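Local structure of Lpg0393 helical bundle domain-containing protein (Legionella pneumophila subsp. pneumophila str. Philadelphia 1, 4R0G) at residues F147-V150 / K151-D154; T211-Q215 / D216-E220; L104-H107 / Y108-S111; D177-S180 / L181-A185. The protein probably acts as a VPS9-like guanine-nucleotide exchange factor that activates the small GTPases Rab5, Rab21 and Rab22. One frame throughout, in Å; residues are numbered along the deposited sequence.

Contact 1: residues F147-V150 / K151-D154; sequences FTWV and KEAD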
loop_
_atom_site.group_PDB
_atom_site.type_symbol
_atom_site.label_atom_id
_atom_site.label_comp_id
_atom_site.label_asym_id
_atom_site.label_seq_id
_atom_site.Cartn_x
_atom_site.Cartn_y
_atom_site.Cartn_z
ATOM N N PHE A 147 -5.462 -14.845 15.410
ATOM C CA PHE A 147 -4.309 -14.692 14.538
ATOM C C PHE A 147 -3.750 -16.030 14.058
ATOM O O PHE A 147 -3.231 -16.132 12.942
ATOM C CB PHE A 147 -3.259 -13.832 15.219
ATOM C CG PHE A 147 -3.635 -12.385 15.284
ATOM C CD1 PHE A 147 -4.129 -11.733 14.148
ATOM C CD2 PHE A 147 -3.524 -11.666 16.474
ATOM C CE1 PHE A 147 -4.495 -10.355 14.180
ATOM C CE2 PHE A 147 -3.885 -10.301 16.529
ATOM C CZ PHE A 147 -4.375 -9.646 15.373
ATOM N N THR A 148 -3.902 -17.063 14.883
ATOM C CA THR A 148 -3.566 -18.425 14.465
ATOM C C THR A 148 -4.450 -18.858 13.283
ATOM O O THR A 148 -3.957 -19.365 12.271
ATOM C CB THR A 148 -3.713 -19.421 15.624
ATOM O OG1 THR A 148 -5.083 -19.446 16.024
ATOM C CG2 THR A 148 -2.845 -19.006 16.815
ATOM N N TRP A 149 -5.757 -18.669 13.417
ATOM C CA TRP A 149 -6.660 -18.899 12.293
ATOM C C TRP A 149 -6.302 -18.077 11.045
ATOM O O TRP A 149 -6.640 -18.457 9.919
ATOM C CB TRP A 149 -8.107 -18.633 12.705
ATOM C CG TRP A 149 -8.582 -19.624 13.695
ATOM C CD1 TRP A 149 -7.997 -20.816 13.986
ATOM C CD2 TRP A 149 -9.747 -19.526 14.534
ATOM N NE1 TRP A 149 -8.720 -21.473 14.952
ATOM C CE2 TRP A 149 -9.799 -20.704 15.308
ATOM C CE3 TRP A 149 -10.747 -18.558 14.703
ATOM C CZ2 TRP A 149 -10.803 -20.937 16.249
ATOM C CZ3 TRP A 149 -11.741 -18.791 15.634
ATOM C CH2 TRP A 149 -11.758 -19.970 16.396
ATOM N N VAL A 150 -5.627 -16.952 11.235
ATOM C CA VAL A 150 -5.233 -16.149 10.096
ATOM C C VAL A 150 -4.064 -16.809 9.378
ATOM O O VAL A 150 -4.102 -16.975 8.156
ATOM C CB VAL A 150 -4.959 -14.695 10.487
ATOM C CG1 VAL A 150 -4.164 -13.973 9.403
ATOM C CG2 VAL A 150 -6.283 -13.993 10.737
ATOM N N LYS A 151 -3.056 -17.228 10.139
ATOM C CA LYS A 151 -1.988 -18.072 9.601
ATOM C C LYS A 151 -2.500 -19.339 8.902
ATOM O O LYS A 151 -1.870 -19.807 7.963
ATOM C CB LYS A 151 -0.968 -18.426 10.688
ATOM C CG LYS A 151 -0.151 -17.220 11.145
ATOM C CD LYS A 151 1.178 -17.614 11.799
ATOM C CE LYS A 151 2.074 -16.386 12.005
ATOM N NZ LYS A 151 3.367 -16.714 12.672
ATOM N N GLU A 152 -3.633 -19.878 9.347
ATOM C CA GLU A 152 -4.166 -21.118 8.788
ATOM C C GLU A 152 -5.184 -20.957 7.686
ATOM O O GLU A 152 -5.697 -21.966 7.212
ATOM C CB GLU A 152 -4.839 -21.959 9.870
ATOM C CG GLU A 152 -3.946 -22.361 10.995
ATOM C CD GLU A 152 -4.744 -22.913 12.155
ATOM O OE1 GLU A 152 -5.937 -23.270 11.931
ATOM O OE2 GLU A 152 -4.186 -22.966 13.283
ATOM N N ALA A 153 -5.521 -19.722 7.315
ATOM C CA ALA A 153 -6.582 -19.469 6.328
ATOM C C ALA A 153 -6.342 -20.216 5.013
ATOM O O ALA A 153 -5.221 -20.249 4.517
ATOM C CB ALA A 153 -6.720 -17.981 6.060
ATOM N N ASP A 154 -7.397 -20.796 4.440
ATOM C CA ASP A 154 -7.273 -21.571 3.196
ATOM C C ASP A 154 -6.622 -20.702 2.125
ATOM O O ASP A 154 -7.150 -19.645 1.748
ATOM C CB ASP A 154 -8.656 -22.009 2.698
ATOM C CG ASP A 154 -8.588 -22.895 1.459
ATOM O OD1 ASP A 154 -7.530 -23.523 1.236
ATOM O OD2 ASP A 154 -9.595 -22.978 0.709
#

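Contact 2: residues T211-Q215 / D216-E220; sequences TELTQ and DVHDE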
loop_
_atom_site.group_PDB
_atom_site.type_symbol
_atom_site.label_atom_id
_atom_site.label_comp_id
_atom_site.label_asym_id
_atom_site.label_seq_id
_atom_site.Cartn_x
_atom_site.Cartn_y
_atom_site.Cartn_z
ATOM N N THR A 211 -18.555 -2.453 -5.414
ATOM C CA THR A 211 -17.855 -3.575 -4.777
ATOM C C THR A 211 -17.303 -4.653 -5.727
ATOM O O THR A 211 -16.607 -5.576 -5.295
ATOM C CB THR A 211 -18.724 -4.211 -3.658
ATOM O OG1 THR A 211 -19.928 -4.760 -4.216
ATOM C CG2 THR A 211 -19.096 -3.154 -2.640
ATOM N N GLU A 212 -17.617 -4.533 -7.012
ATOM C CA GLU A 212 -17.088 -5.449 -8.026
ATOM C C GLU A 212 -17.187 -4.845 -9.429
ATOM O O GLU A 212 -17.954 -3.917 -9.665
ATOM C CB GLU A 212 -17.779 -6.814 -7.960
ATOM C CG GLU A 212 -19.310 -6.763 -8.034
ATOM C CD GLU A 212 -19.976 -8.108 -7.719
ATOM O OE1 GLU A 212 -19.355 -8.945 -7.017
ATOM O OE2 GLU A 212 -21.127 -8.315 -8.168
ATOM N N LEU A 213 -16.408 -5.353 -10.373
ATOM C CA LEU A 213 -16.515 -4.795 -11.709
ATOM C C LEU A 213 -17.526 -5.617 -12.534
ATOM O O LEU A 213 -17.213 -6.696 -13.065
ATOM C CB LEU A 213 -15.143 -4.791 -12.380
ATOM C CG LEU A 213 -14.050 -4.052 -11.601
ATOM C CD1 LEU A 213 -12.684 -4.251 -12.216
ATOM C CD2 LEU A 213 -14.349 -2.557 -11.510
ATOM N N THR A 214 -18.714 -5.047 -12.711
ATOM C CA THR A 214 -19.764 -5.747 -13.408
ATOM C C THR A 214 -19.925 -5.004 -14.709
ATOM O O THR A 214 -19.245 -3.995 -14.922
ATOM C CB THR A 214 -21.063 -5.782 -12.582
ATOM O OG1 THR A 214 -21.528 -4.447 -12.340
ATOM C CG2 THR A 214 -20.802 -6.477 -11.251
ATOM N N GLN A 215 -20.815 -5.494 -15.570
ATOM C CA GLN A 215 -20.944 -4.934 -16.897
ATOM C C GLN A 215 -21.197 -3.437 -16.808
ATOM O O GLN A 215 -20.557 -2.644 -17.506
ATOM C CB GLN A 215 -22.038 -5.646 -17.689
ATOM C CG GLN A 215 -22.091 -5.232 -19.158
ATOM C CD GLN A 215 -20.721 -5.270 -19.821
ATOM O OE1 GLN A 215 -19.940 -6.204 -19.613
ATOM N NE2 GLN A 215 -20.419 -4.244 -20.614
ATOM N N ASP A 216 -22.094 -3.061 -15.903
ATOM C CA ASP A 216 -22.429 -1.661 -15.664
ATOM C C ASP A 216 -21.200 -0.831 -15.344
ATOM O O ASP A 216 -21.082 0.321 -15.757
ATOM C CB ASP A 216 -23.367 -1.544 -14.461
ATOM C CG ASP A 216 -24.625 -2.357 -14.610
ATOM O OD1 ASP A 216 -25.200 -2.392 -15.729
ATOM O OD2 ASP A 216 -25.033 -2.946 -13.583
ATOM N N VAL A 217 -20.294 -1.409 -14.572
ATOM C CA VAL A 217 -19.208 -0.624 -14.049
ATOM C C VAL A 217 -18.239 -0.340 -15.169
ATOM O O VAL A 217 -17.878 0.819 -15.444
ATOM C CB VAL A 217 -18.543 -1.345 -12.892
ATOM C CG1 VAL A 217 -17.300 -0.573 -12.406
ATOM C CG2 VAL A 217 -19.550 -1.493 -11.790
ATOM N N HIS A 218 -17.859 -1.412 -15.847
ATOM C CA HIS A 218 -17.046 -1.300 -17.036
ATOM C C HIS A 218 -17.650 -0.271 -17.991
ATOM O O HIS A 218 -16.965 0.595 -18.503
ATOM C CB HIS A 218 -16.893 -2.674 -17.677
ATOM C CG HIS A 218 -15.861 -3.520 -17.009
ATOM N ND1 HIS A 218 -14.507 -3.265 -17.113
ATOM C CD2 HIS A 218 -15.978 -4.610 -16.205
ATOM C CE1 HIS A 218 -13.839 -4.166 -16.415
ATOM N NE2 HIS A 218 -14.706 -4.986 -15.849
ATOM N N ASP A 219 -18.949 -0.327 -18.184
ATOM C CA ASP A 219 -19.564 0.641 -19.053
ATOM C C ASP A 219 -19.498 2.093 -18.533
ATOM O O ASP A 219 -19.169 2.972 -19.328
ATOM C CB ASP A 219 -20.994 0.221 -19.447
ATOM C CG ASP A 219 -21.076 -1.226 -19.966
ATOM O OD1 ASP A 219 -20.029 -1.777 -20.380
ATOM O OD2 ASP A 219 -22.194 -1.811 -19.942
ATOM N N GLU A 220 -19.790 2.369 -17.249
ATOM C CA GLU A 220 -19.657 3.765 -16.748
ATOM C C GLU A 220 -18.212 4.255 -16.833
ATOM O O GLU A 220 -17.957 5.345 -17.359
ATOM C CB GLU A 220 -20.185 3.969 -15.319
ATOM C CG GLU A 220 -21.597 4.576 -15.197
ATOM C CD GLU A 220 -21.769 6.003 -15.779
ATOM O OE1 GLU A 220 -21.284 6.968 -15.156
ATOM O OE2 GLU A 220 -22.429 6.169 -16.839
#

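Contact 3: residues L104-H107 / Y108-S111; sequences LQEH and YITS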
loop_
_atom_site.group_PDB
_atom_site.type_symbol
_atom_site.label_atom_id
_atom_site.label_comp_id
_atom_site.label_asym_id
_atom_site.label_seq_id
_atom_site.Cartn_x
_atom_site.Cartn_y
_atom_site.Cartn_z
ATOM N N LEU A 104 -21.566 -13.972 27.971
ATOM C CA LEU A 104 -22.000 -12.638 28.324
ATOM C C LEU A 104 -22.965 -12.048 27.299
ATOM O O LEU A 104 -23.591 -11.026 27.567
ATOM C CB LEU A 104 -20.780 -11.705 28.480
ATOM C CG LEU A 104 -20.048 -11.600 29.823
ATOM C CD1 LEU A 104 -20.991 -11.925 30.987
ATOM C CD2 LEU A 104 -18.801 -12.467 29.867
ATOM N N GLN A 105 -23.093 -12.680 26.139
ATOM C CA GLN A 105 -23.810 -12.049 25.028
ATOM C C GLN A 105 -25.274 -11.721 25.342
ATOM O O GLN A 105 -25.797 -10.718 24.874
ATOM C CB GLN A 105 -23.667 -12.834 23.717
ATOM C CG GLN A 105 -24.239 -14.240 23.750
ATOM C CD GLN A 105 -23.369 -15.198 24.548
ATOM O OE1 GLN A 105 -23.813 -16.285 24.967
ATOM N NE2 GLN A 105 -22.110 -14.799 24.761
ATOM N N GLU A 106 -25.906 -12.528 26.183
ATOM C CA GLU A 106 -27.301 -12.302 26.548
ATOM C C GLU A 106 -27.538 -10.881 27.001
ATOM O O GLU A 106 -28.519 -10.261 26.610
ATOM C CB GLU A 106 -27.762 -13.277 27.639
ATOM C CG GLU A 106 -28.071 -14.656 27.111
ATOM C CD GLU A 106 -26.991 -15.136 26.157
ATOM O OE1 GLU A 106 -25.793 -15.107 26.560
ATOM O OE2 GLU A 106 -27.331 -15.483 24.994
ATOM N N HIS A 107 -26.626 -10.346 27.794
ATOM C CA HIS A 107 -26.859 -9.033 28.357
ATOM C C HIS A 107 -26.777 -8.009 27.258
ATOM O O HIS A 107 -27.132 -6.849 27.467
ATOM C CB HIS A 107 -25.854 -8.684 29.463
ATOM C CG HIS A 107 -25.642 -9.778 30.467
ATOM N ND1 HIS A 107 -24.816 -10.859 30.232
ATOM C CD2 HIS A 107 -26.139 -9.947 31.716
ATOM C CE1 HIS A 107 -24.818 -11.651 31.291
ATOM N NE2 HIS A 107 -25.612 -11.119 32.204
ATOM N N TYR A 108 -26.244 -8.415 26.106
ATOM C CA TYR A 108 -26.172 -7.507 24.960
ATOM C C TYR A 108 -27.332 -7.653 23.965
ATOM O O TYR A 108 -27.569 -6.755 23.151
ATOM C CB TYR A 108 -24.786 -7.625 24.285
ATOM C CG TYR A 108 -23.636 -7.237 25.214
ATOM C CD1 TYR A 108 -23.174 -5.918 25.273
ATOM C CD2 TYR A 108 -23.030 -8.189 26.048
ATOM C CE1 TYR A 108 -22.140 -5.557 26.120
ATOM C CE2 TYR A 108 -22.005 -7.840 26.904
ATOM C CZ TYR A 108 -21.558 -6.521 26.943
ATOM O OH TYR A 108 -20.526 -6.171 27.801
ATOM N N ILE A 109 -28.094 -8.741 24.089
ATOM C CA ILE A 109 -29.134 -9.078 23.106
ATOM C C ILE A 109 -30.547 -8.610 23.453
ATOM O O ILE A 109 -31.098 -9.013 24.483
ATOM C CB ILE A 109 -29.185 -10.581 22.805
ATOM C CG1 ILE A 109 -27.961 -10.993 21.998
ATOM C CG2 ILE A 109 -30.413 -10.903 21.992
ATOM C CD1 ILE A 109 -27.753 -12.511 21.909
ATOM N N THR A 110 -31.099 -7.741 22.601
ATOM C CA THR A 110 -32.478 -7.249 22.702
ATOM C C THR A 110 -33.077 -6.944 21.323
ATOM O O THR A 110 -32.367 -6.480 20.408
ATOM C CB THR A 110 -32.581 -5.913 23.445
ATOM O OG1 THR A 110 -32.385 -4.853 22.502
ATOM C CG2 THR A 110 -31.549 -5.804 24.564
ATOM N N SER A 111 -34.392 -7.155 21.210
ATOM C CA SER A 111 -35.170 -6.807 20.017
ATOM C C SER A 111 -35.568 -5.332 19.997
ATOM O O SER A 111 -36.036 -4.831 18.976
ATOM C CB SER A 111 -36.438 -7.658 19.916
ATOM O OG SER A 111 -36.250 -8.938 20.492
#

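Contact 4: residues D177-S180 / L181-A185; sequences DYLS and LLESA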
loop_
_atom_site.group_PDB
_atom_site.type_symbol
_atom_site.label_atom_id
_atom_site.label_comp_id
_atom_site.label_asym_id
_atom_site.label_seq_id
_atom_site.Cartn_x
_atom_site.Cartn_y
_atom_site.Cartn_z
ATOM N N ASP A 177 -4.587 8.631 -7.736
ATOM C CA ASP A 177 -3.260 9.125 -8.069
ATOM C C ASP A 177 -3.274 9.928 -9.362
ATOM O O ASP A 177 -2.516 10.892 -9.523
ATOM C CB ASP A 177 -2.236 7.976 -8.121
ATOM C CG ASP A 177 -1.839 7.475 -6.722
ATOM O OD1 ASP A 177 -1.876 8.286 -5.776
ATOM O OD2 ASP A 177 -1.486 6.281 -6.547
ATOM N N TYR A 178 -4.149 9.538 -10.280
ATOM C CA TYR A 178 -4.389 10.337 -11.466
ATOM C C TYR A 178 -4.897 11.686 -11.007
ATOM O O TYR A 178 -4.359 12.718 -11.391
ATOM C CB TYR A 178 -5.430 9.645 -12.332
ATOM C CG TYR A 178 -5.823 10.347 -13.620
ATOM C CD1 TYR A 178 -5.135 11.462 -14.087
ATOM C CD2 TYR A 178 -6.893 9.877 -14.370
ATOM C CE1 TYR A 178 -5.513 12.094 -15.263
ATOM C CE2 TYR A 178 -7.277 10.496 -15.544
ATOM C CZ TYR A 178 -6.590 11.602 -15.987
ATOM O OH TYR A 178 -6.981 12.204 -17.160
ATOM N N LEU A 179 -5.914 11.668 -10.154
ATOM C CA LEU A 179 -6.543 12.898 -9.694
ATOM C C LEU A 179 -5.552 13.926 -9.165
ATOM O O LEU A 179 -5.486 15.034 -9.688
ATOM C CB LEU A 179 -7.579 12.600 -8.619
ATOM C CG LEU A 179 -8.453 13.805 -8.224
ATOM C CD1 LEU A 179 -8.637 14.774 -9.402
ATOM C CD2 LEU A 179 -9.819 13.344 -7.671
ATOM N N SER A 180 -4.760 13.562 -8.162
ATOM C CA SER A 180 -3.854 14.543 -7.553
ATOM C C SER A 180 -2.797 15.042 -8.526
ATOM O O SER A 180 -2.401 16.204 -8.452
ATOM C CB SER A 180 -3.206 14.030 -6.248
ATOM O OG SER A 180 -2.668 12.742 -6.420
ATOM N N LEU A 181 -2.333 14.166 -9.418
ATOM C CA LEU A 181 -1.355 14.573 -10.422
ATOM C C LEU A 181 -1.941 15.611 -11.413
ATOM O O LEU A 181 -1.278 16.588 -11.769
ATOM C CB LEU A 181 -0.763 13.359 -11.157
ATOM C CG LEU A 181 0.284 12.464 -10.475
ATOM C CD1 LEU A 181 0.812 11.407 -11.433
ATOM C CD2 LEU A 181 1.459 13.258 -9.906
ATOM N N LEU A 182 -3.188 15.404 -11.834
ATOM C CA LEU A 182 -3.867 16.329 -12.728
ATOM C C LEU A 182 -4.009 17.694 -12.050
ATOM O O LEU A 182 -3.711 18.719 -12.661
ATOM C CB LEU A 182 -5.252 15.780 -13.101
ATOM C CG LEU A 182 -5.806 15.996 -14.510
ATOM C CD1 LEU A 182 -7.320 15.943 -14.480
ATOM C CD2 LEU A 182 -5.333 17.305 -15.100
ATOM N N GLU A 183 -4.460 17.690 -10.789
ATOM C CA GLU A 183 -4.587 18.900 -9.972
ATOM C C GLU A 183 -3.255 19.636 -9.836
ATOM O O GLU A 183 -3.215 20.855 -9.899
ATOM C CB GLU A 183 -5.187 18.560 -8.603
ATOM C CG GLU A 183 -6.668 18.123 -8.700
ATOM C CD GLU A 183 -7.345 17.808 -7.352
ATOM O OE1 GLU A 183 -6.735 17.110 -6.493
ATOM O OE2 GLU A 183 -8.509 18.243 -7.163
ATOM N N SER A 184 -2.174 18.869 -9.703
ATOM C CA SER A 184 -0.819 19.348 -9.445
ATOM C C SER A 184 -0.054 19.590 -10.719
ATOM O O SER A 184 1.176 19.685 -10.708
ATOM C CB SER A 184 -0.026 18.318 -8.635
ATOM O OG SER A 184 -0.668 18.011 -7.414
ATOM N N ALA A 185 -0.746 19.534 -11.840
ATOM C CA ALA A 185 -0.070 19.701 -13.124
ATOM C C ALA A 185 -0.022 21.167 -13.528
ATOM O O ALA A 185 -0.952 21.932 -13.251
ATOM C CB ALA A 185 -0.739 18.869 -14.200
#

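Contact 1: residues F147-V150 / K151-D154
Lys151, Val150 and Glu152 carry most of this contact, where the last turn of helix 132-151 closes. The backbone N of Lys151 bonds to Phe147 O at 3.0 Å and nearly straight (169° at the hydrogen), the regular i-to-i+4 step of an alpha helix. With CG anti to its carbonyl carbon, Lys151 lays its first methylenes back along the preceding turn: CB is 3.5 Å from Thr148 O and CG 3.7 Å from Phe147 O, while the extended remainder leads NZ off the helix. Val150 sets CG1 anti to its backbone N (chi1 163°), which leaves this methyl 3.5 Å from Lys151 N. Glu152 folds back like the lysine. Its CG comes to 3.3 Å from Thr148 O, the acceptor of its own backbone N, and OE1 approaches the indole of Trp149 obliquely, 3.8 Å from CD1, the ring and carboxylate planes 68° apart. One residue later the pattern shortens: Ala153 N binds Val150 O at 3.2 Å, an i-to-i+3 bond, as the chain leaves the helix. Asp154 then takes the N-cap position of helix 155-183, its carboxylate making weak bonds to Ser156 N and Ala157 N. On its inner side the stretch rests on helix 58-71 of the VPS9-like domain: Val150 packs on Ala65 and Ala69, and Trp149 covers Leu58 and Ile61 and makes a cation-pi contact with Lys62.

Contact 2: residues T211-Q215 / D216-E220
Val217 reaches back from the first turn of helix 215-229 onto the loop that leads into it. Its CB sits 3.4 Å from Thr214 O. From there the two methyls part: CG1, anti to the backbone N (chi1 175°), meets Leu213 CD2 at 3.7 Å, the two side chains crossing at about a right angle, whereas CG2, on the same side of the loop, lies 3.6 Å from Glu212 O, with Thr214 OG1 also beside it. The valine is buried, and Tyr206 of helix 193-208 and Gln210 add to its cover; Leu213 packs on Ser167 and Leu171 of helix 155-183. This is the N-terminal start of a helix in the helical bundle domain, with Thr214 in the N-cap position. Its hydroxyl makes no capping bond. Its carbonyl instead opens the helical bonding, gripped by two amides: Val217 N approaches from above the carbonyl plane, and His218 N comes nearly end-on to the C=O at 3.1 Å (165° at the hydrogen). The His218 ring leans back toward the same corner, NE2 3.5 Å from Leu213 CB and CD2 3.6 Å from Thr214 O. On the outer surface Gln215, its chain bent at chi2, brings NE2 near the Asp219 carboxylate, a weak bond to OD2 that is doubtful because the two residues are modelled too close.

Contact 3: residues L104-H107 / Y108-S111
Tyr108 lays the edge of its ring along the carbonyl oxygens of the preceding turn. CD2 is 3.3 Å from Leu104 O, which lies near the ring plane, and Gln105 O sits in that plane at the same edge, 3.3 Å from CB. With CG anti to the carbonyl carbon (chi1 -61°), the side chain is carried back along its own turn, and CE2 also comes alongside Leu104 CB, a looser apolar approach. The backbone beneath is a run of overlapping turns in the loop between helices 80-101 and 116-126: His107 N binds Leu104 O, Tyr108 N binds Gln105 O and Ile109 N binds Glu106 O at 3.0 Å, each three residues back. The last two donors stand above the carbonyl planes of their acceptors. His107 adds a side-chain bond, ND1 to Leu104 O at 2.9 Å and 166°, with the oxygen almost exactly in the imidazole plane. ND1 reaches that oxygen from the same face as the backbone N of His107; Leu104 O is thus held by two donors of one residue, and the ND1 bond should limit rotation of the ring. Ile109 also comes up to Gln105 O, its CG1 3.6 Å away. Around the turn, Tyr108 stacks on Tyr99 and packs on Leu52, Met123 and Asn126, while His107 O accepts from Asn126 ND2, tying the turn to helices 40-53 and 116-126. Chemically, the tyrosine turns its weakly positive C-H rim at CD2 to Leu104 O, probably a mildly attractive pairing, with Gln105 O more distant from CD2, and the bond to Leu104 O implies a proton on ND1 of His107.

Contact 4: residues D177-S180 / L181-A185
A chi1 of 179° swings the Tyr178 ring forward along its helix, so that it runs beside Leu182 with both side chains pointing the same way, CE1 4.0 Å from Leu182 CG. Leu179 shares the setting, CG opposite its backbone N (chi1 -171°), which sends CD1 toward Glu183. This is the closing end of helix 155-183, a long helix that supplies one wall of the helical bundle domain. Tyr178 and Leu182 line its inner side: the ring meets Phe240 nearly parallel, its hydroxyl hydrogen-bonds to Glu237 of helix 235-244, and the leucine rests on Ile197 of helix 193-208. One step round, Leu179 crosses the stem of Glu183, CD1 3.9 Å from both CG and CD of the glutamate, whose apolar part is thus used for packing. Leu181 leans back instead, its CG 3.3 Å from Asp177 O, and packs on Phe240 of its own chain and on Val158 of the second subunit. The carboxylate of Asp177 belongs to that interface too, taking the backbone N atoms of Glu74 and Ser75 of the second subunit. Along the backbone, i-to-i+4 bonds run through Glu183 N with Leu179 O (3.1 Å, 173°) to a last, more bent one at Ser184 N, where the chain leaves helical geometry. There Lys193 NZ gathers the carbonyls of Glu183 and Ala185; its positive charge probably suits this end of the helix. Ser184 holds Ser180 O twice, through N at 3.0 Å and through OG at 2.7 Å, the two donors approaching from opposite faces of the carbonyl plane.

Overall arrangement
From the N terminus the order is contact 3, contact 1, contact 4, contact 2. Each lies in one unbroken stretch and closes before the next opens, so none nests in or crosses another. Contact 3 shapes the loop between helices 80-101 and 116-126 of the VPS9-like part. Contact 1 ends helix 132-151 and leads straight into helix 155-183, the long helix whose far end is contact 4, their centres about 39 Å apart. Contact 2 starts helix 215-229 in the helical bundle domain, about 24 Å from contact 4 between centres. Contacts 3 and 4 lie on opposite sides of the chain's centre; contact 4 also meets the second subunit.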